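Local coordinates for protein 361aa long hypothetical D-aminopeptidase (Pyrococcus horikoshii, PDB 2DRH) that is of uncertain function but belongs to the S58 peptidase family and probably acts as an aminopeptidase, at residues 62-73 against 86-95. Numbering follows the deposited sequence.
Sequences IYKEKVLAGAFV and LWELGTIETP
Leu86, in the last turn of helix 83-89, lays its CD2 methyl over the backbone at Gly70, 3.6 Å from Gly70 CA, with the methyls of Ala69 and Ala71 close by. Next comes Trp87, with CG anti to the carbonyl carbon (chi1 -76°), which swings the indole to the strand so that its edge meets it, and NE1 donates to Ala71 O at 2.8 Å. The N-H...O angle is nearly straight (164°), yet the donor stands above the carbonyl plane, while CH2 abuts Val73 CG2. Gly90, with positive phi, turns the chain out of the helix, and its O accepts from Ala69 N at 2.7 Å. Two residues then pair antiparallel with the strand: Thr91 rests its CG2 on Leu68 CD2, and Ile92 exchanges both backbone bonds with Val67 while its CG1 presses tightly on Ala69 CB (3.5 Å). Glu93 runs alongside Lys66 and Tyr63. Its OE1, whose position is less sure, makes a salt bridge with Lys66 NZ in which the hydrogen bond is weak; NZ also donates to Tyr63 O at 2.7 Å, and OE2 is held by Asn130 N. A methionine in place of Lys66 would probably leave Glu93 without its positive mate and Tyr63 O without this donor. Beyond, Ile62 CD1 packs on Pro95 CD, 3.8 Å away. Strand 65-73 thus carries 91-92 along one edge and pairs antiparallel with strands 278-285 and 288-291 along the other, while helix 252-268 touches Leu68, Phe72 and Trp87.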
loop_
_atom_site.group_PDB
_atom_site.type_symbol
_atom_site.label_atom_id
_atom_site.label_comp_id
_atom_site.label_asym_id
_atom_site.label_seq_id
_atom_site.Cartn_x
_atom_site.Cartn_y
_atom_site.Cartn_z
ATOM N N ILE A 62 -3.941 0.461 28.025
ATOM C CA ILE A 62 -3.954 0.635 26.573
ATOM C C ILE A 62 -4.339 -0.623 25.793
ATOM O O ILE A 62 -4.943 -0.535 24.728
ATOM C CB ILE A 62 -2.587 1.158 26.092
ATOM C CG1 ILE A 62 -2.177 2.352 26.959
ATOM C CG2 ILE A 62 -2.674 1.600 24.639
ATOM C CD1 ILE A 62 -0.760 2.809 26.753
ATOM N N TYR A 63 -4.005 -1.791 26.324
ATOM C CA TYR A 63 -4.346 -3.049 25.659
ATOM C C TYR A 63 -5.848 -3.374 25.720
ATOM O O TYR A 63 -6.454 -3.792 24.722
ATOM C CB TYR A 63 -3.565 -4.196 26.296
ATOM C CG TYR A 63 -3.816 -5.538 25.655
ATOM C CD1 TYR A 63 -3.274 -5.850 24.404
ATOM C CD2 TYR A 63 -4.579 -6.504 26.303
ATOM C CE1 TYR A 63 -3.485 -7.099 23.820
ATOM C CE2 TYR A 63 -4.796 -7.759 25.726
ATOM C CZ TYR A 63 -4.241 -8.048 24.484
ATOM O OH TYR A 63 -4.425 -9.296 23.934
ATOM N N LYS A 64 -6.446 -3.202 26.899
ATOM C CA LYS A 64 -7.867 -3.483 27.072
ATOM C C LYS A 64 -8.702 -2.350 26.499
ATOM O O LYS A 64 -9.833 -2.562 26.065
ATOM C CB LYS A 64 -8.186 -3.704 28.558
ATOM C CG LYS A 64 -7.494 -4.930 29.133
ATOM C CD LYS A 64 -7.962 -6.200 28.433
ATOM C CE LYS A 64 -7.114 -7.405 28.825
ATOM N NZ LYS A 64 -7.029 -7.586 30.302
ATOM N N GLU A 65 -8.143 -1.145 26.505
ATOM C CA GLU A 65 -8.831 0.007 25.938
ATOM C C GLU A 65 -7.918 0.626 24.898
ATOM O O GLU A 65 -7.092 1.493 25.197
ATOM C CB GLU A 65 -9.204 1.022 27.026
ATOM C CG GLU A 65 -10.292 0.493 27.940
ATOM C CD GLU A 65 -10.944 1.571 28.773
ATOM O OE1 GLU A 65 -10.233 2.207 29.581
ATOM O OE2 GLU A 65 -12.172 1.774 28.613
ATOM N N LYS A 66 -8.083 0.155 23.668
ATOM C CA LYS A 66 -7.280 0.591 22.528
ATOM C C LYS A 66 -7.726 1.931 21.937
ATOM O O LYS A 66 -8.854 2.389 22.161
ATOM C CB LYS A 66 -7.348 -0.486 21.442
ATOM C CG LYS A 66 -6.880 -1.867 21.880
ATOM C CD LYS A 66 -7.648 -2.947 21.131
ATOM C CE LYS A 66 -6.865 -4.238 20.983
ATOM N NZ LYS A 66 -6.336 -4.789 22.264
ATOM N N VAL A 67 -6.832 2.572 21.192
ATOM C CA VAL A 67 -7.177 3.829 20.541
ATOM C C VAL A 67 -7.044 3.593 19.043
ATOM O O VAL A 67 -6.212 2.791 18.614
ATOM C CB VAL A 67 -6.236 4.999 20.956
ATOM C CG1 VAL A 67 -6.359 5.269 22.459
ATOM C CG2 VAL A 67 -4.794 4.682 20.587
ATOM N N LEU A 68 -7.880 4.260 18.251
ATOM C CA LEU A 68 -7.806 4.116 16.803
ATOM C C LEU A 68 -6.526 4.811 16.354
ATOM O O LEU A 68 -6.153 5.845 16.907
ATOM C CB LEU A 68 -9.033 4.744 16.144
ATOM C CG LEU A 68 -10.358 4.048 16.492
ATOM C CD1 LEU A 68 -11.514 4.731 15.783
ATOM C CD2 LEU A 68 -10.285 2.584 16.080
ATOM N N ALA A 69 -5.842 4.251 15.362
ATOM C CA ALA A 69 -4.583 4.851 14.927
ATOM C C ALA A 69 -4.246 4.626 13.461
ATOM O O ALA A 69 -4.829 3.768 12.805
ATOM C CB ALA A 69 -3.453 4.327 15.794
ATOM N N GLY A 70 -3.289 5.415 12.970
ATOM C CA GLY A 70 -2.845 5.323 11.593
ATOM C C GLY A 70 -1.350 5.572 11.515
ATOM O O GLY A 70 -0.734 5.970 12.505
ATOM N N ALA A 71 -0.754 5.344 10.347
ATOM C CA ALA A 71 0.681 5.559 10.195
ATOM C C ALA A 71 1.104 5.642 8.734
ATOM O O ALA A 71 0.432 5.113 7.852
ATOM C CB ALA A 71 1.443 4.457 10.891
ATOM N N PHE A 72 2.221 6.321 8.494
ATOM C CA PHE A 72 2.753 6.479 7.154
ATOM C C PHE A 72 4.273 6.365 7.128
ATOM O O PHE A 72 4.976 7.025 7.896
ATOM C CB PHE A 72 2.360 7.836 6.574
ATOM C CG PHE A 72 3.023 8.142 5.255
ATOM C CD1 PHE A 72 2.757 7.362 4.127
ATOM C CD2 PHE A 72 3.919 9.206 5.141
ATOM C CE1 PHE A 72 3.370 7.641 2.913
ATOM C CE2 PHE A 72 4.539 9.493 3.927
ATOM C CZ PHE A 72 4.265 8.712 2.815
ATOM N N VAL A 73 4.776 5.516 6.245
ATOM C CA VAL A 73 6.215 5.363 6.112
ATOM C C VAL A 73 6.624 6.224 4.928
ATOM O O VAL A 73 6.260 5.918 3.795
ATOM C CB VAL A 73 6.607 3.905 5.822
ATOM C CG1 VAL A 73 8.133 3.791 5.694
ATOM C CG2 VAL A 73 6.107 3.000 6.944
ATOM N N LEU A 86 -1.103 -2.397 13.280
ATOM C CA LEU A 86 -1.688 -1.076 13.450
ATOM C C LEU A 86 -2.536 -0.788 12.205
ATOM O O LEU A 86 -3.708 -0.365 12.303
ATOM C CB LEU A 86 -0.584 -0.019 13.617
ATOM C CG LEU A 86 -1.030 1.382 14.060
ATOM C CD1 LEU A 86 0.136 2.123 14.681
ATOM C CD2 LEU A 86 -1.596 2.158 12.874
ATOM N N TRP A 87 -1.951 -1.053 11.037
ATOM C CA TRP A 87 -2.641 -0.834 9.773
ATOM C C TRP A 87 -3.823 -1.771 9.544
ATOM O O TRP A 87 -4.870 -1.349 9.040
ATOM C CB TRP A 87 -1.676 -0.971 8.590
ATOM C CG TRP A 87 -0.763 0.210 8.403
ATOM C CD1 TRP A 87 -1.103 1.529 8.487
ATOM C CD2 TRP A 87 0.620 0.175 8.017
ATOM N NE1 TRP A 87 -0.021 2.320 8.175
ATOM C CE2 TRP A 87 1.049 1.514 7.883
ATOM C CE3 TRP A 87 1.535 -0.856 7.769
ATOM C CZ2 TRP A 87 2.357 1.849 7.510
ATOM C CZ3 TRP A 87 2.839 -0.520 7.398
ATOM C CH2 TRP A 87 3.233 0.817 7.273
ATOM N N GLU A 88 -3.654 -3.040 9.904
ATOM C CA GLU A 88 -4.704 -4.032 9.704
ATOM C C GLU A 88 -5.931 -3.815 10.593
ATOM O O GLU A 88 -7.068 -3.857 10.110
ATOM C CB GLU A 88 -4.155 -5.440 9.951
ATOM C CG GLU A 88 -5.139 -6.556 9.584
ATOM C CD GLU A 88 -5.282 -6.746 8.080
ATOM O OE1 GLU A 88 -4.250 -7.021 7.423
ATOM O OE2 GLU A 88 -6.419 -6.632 7.555
ATOM N N LEU A 89 -5.699 -3.587 11.885
ATOM C CA LEU A 89 -6.795 -3.399 12.838
ATOM C C LEU A 89 -7.144 -1.945 13.092
ATOM O O LEU A 89 -8.208 -1.649 13.629
ATOM C CB LEU A 89 -6.454 -4.063 14.174
ATOM C CG LEU A 89 -6.231 -5.573 14.191
ATOM C CD1 LEU A 89 -5.872 -6.011 15.601
ATOM C CD2 LEU A 89 -7.489 -6.291 13.732
ATOM N N GLY A 90 -6.242 -1.045 12.711
ATOM C CA GLY A 90 -6.468 0.374 12.905
ATOM C C GLY A 90 -6.325 0.821 14.344
ATOM O O GLY A 90 -6.841 1.874 14.726
ATOM N N THR A 91 -5.612 0.049 15.155
ATOM C CA THR A 91 -5.476 0.411 16.563
ATOM C C THR A 91 -4.082 0.298 17.163
ATOM O O THR A 91 -3.184 -0.317 16.579
ATOM C CB THR A 91 -6.413 -0.450 17.418
ATOM O OG1 THR A 91 -6.170 -1.832 17.125
ATOM C CG2 THR A 91 -7.883 -0.125 17.112
ATOM N N ILE A 92 -3.920 0.920 18.332
ATOM C CA ILE A 92 -2.681 0.883 19.108
ATOM C C ILE A 92 -3.115 0.340 20.467
ATOM O O ILE A 92 -4.072 0.847 21.060
ATOM C CB ILE A 92 -2.054 2.287 19.262
ATOM C CG1 ILE A 92 -1.334 2.673 17.963
ATOM C CG2 ILE A 92 -1.081 2.304 20.432
ATOM C CD1 ILE A 92 -0.624 4.008 18.018
ATOM N N GLU A 93 -2.425 -0.694 20.950
ATOM C CA GLU A 93 -2.801 -1.345 22.204
ATOM C C GLU A 93 -1.684 -1.451 23.220
ATOM O O GLU A 93 -1.742 -2.276 24.138
ATOM C CB GLU A 93 -3.333 -2.750 21.906
ATOM C CG GLU A 93 -2.407 -3.583 21.024
ATOM C CD GLU A 93 -2.953 -4.971 20.732
ATOM O OE1 GLU A 93 -4.159 -5.091 20.406
ATOM O OE2 GLU A 93 -2.170 -5.941 20.814
ATOM N N THR A 94 -0.671 -0.612 23.055
ATOM C CA THR A 94 0.464 -0.623 23.948
ATOM C C THR A 94 1.048 0.766 23.986
ATOM O O THR A 94 0.769 1.585 23.109
ATOM C CB THR A 94 1.580 -1.559 23.423
ATOM O OG1 THR A 94 2.144 -0.996 22.226
ATOM C CG2 THR A 94 1.024 -2.961 23.113
ATOM N N PRO A 95 1.833 1.074 25.028
ATOM C CA PRO A 95 2.409 2.416 25.026
ATOM C C PRO A 95 3.404 2.425 23.860
ATOM O O PRO A 95 3.863 1.364 23.423
ATOM C CB PRO A 95 3.085 2.517 26.398
ATOM C CG PRO A 95 3.322 1.110 26.797
ATOM C CD PRO A 95 2.093 0.383 26.300
#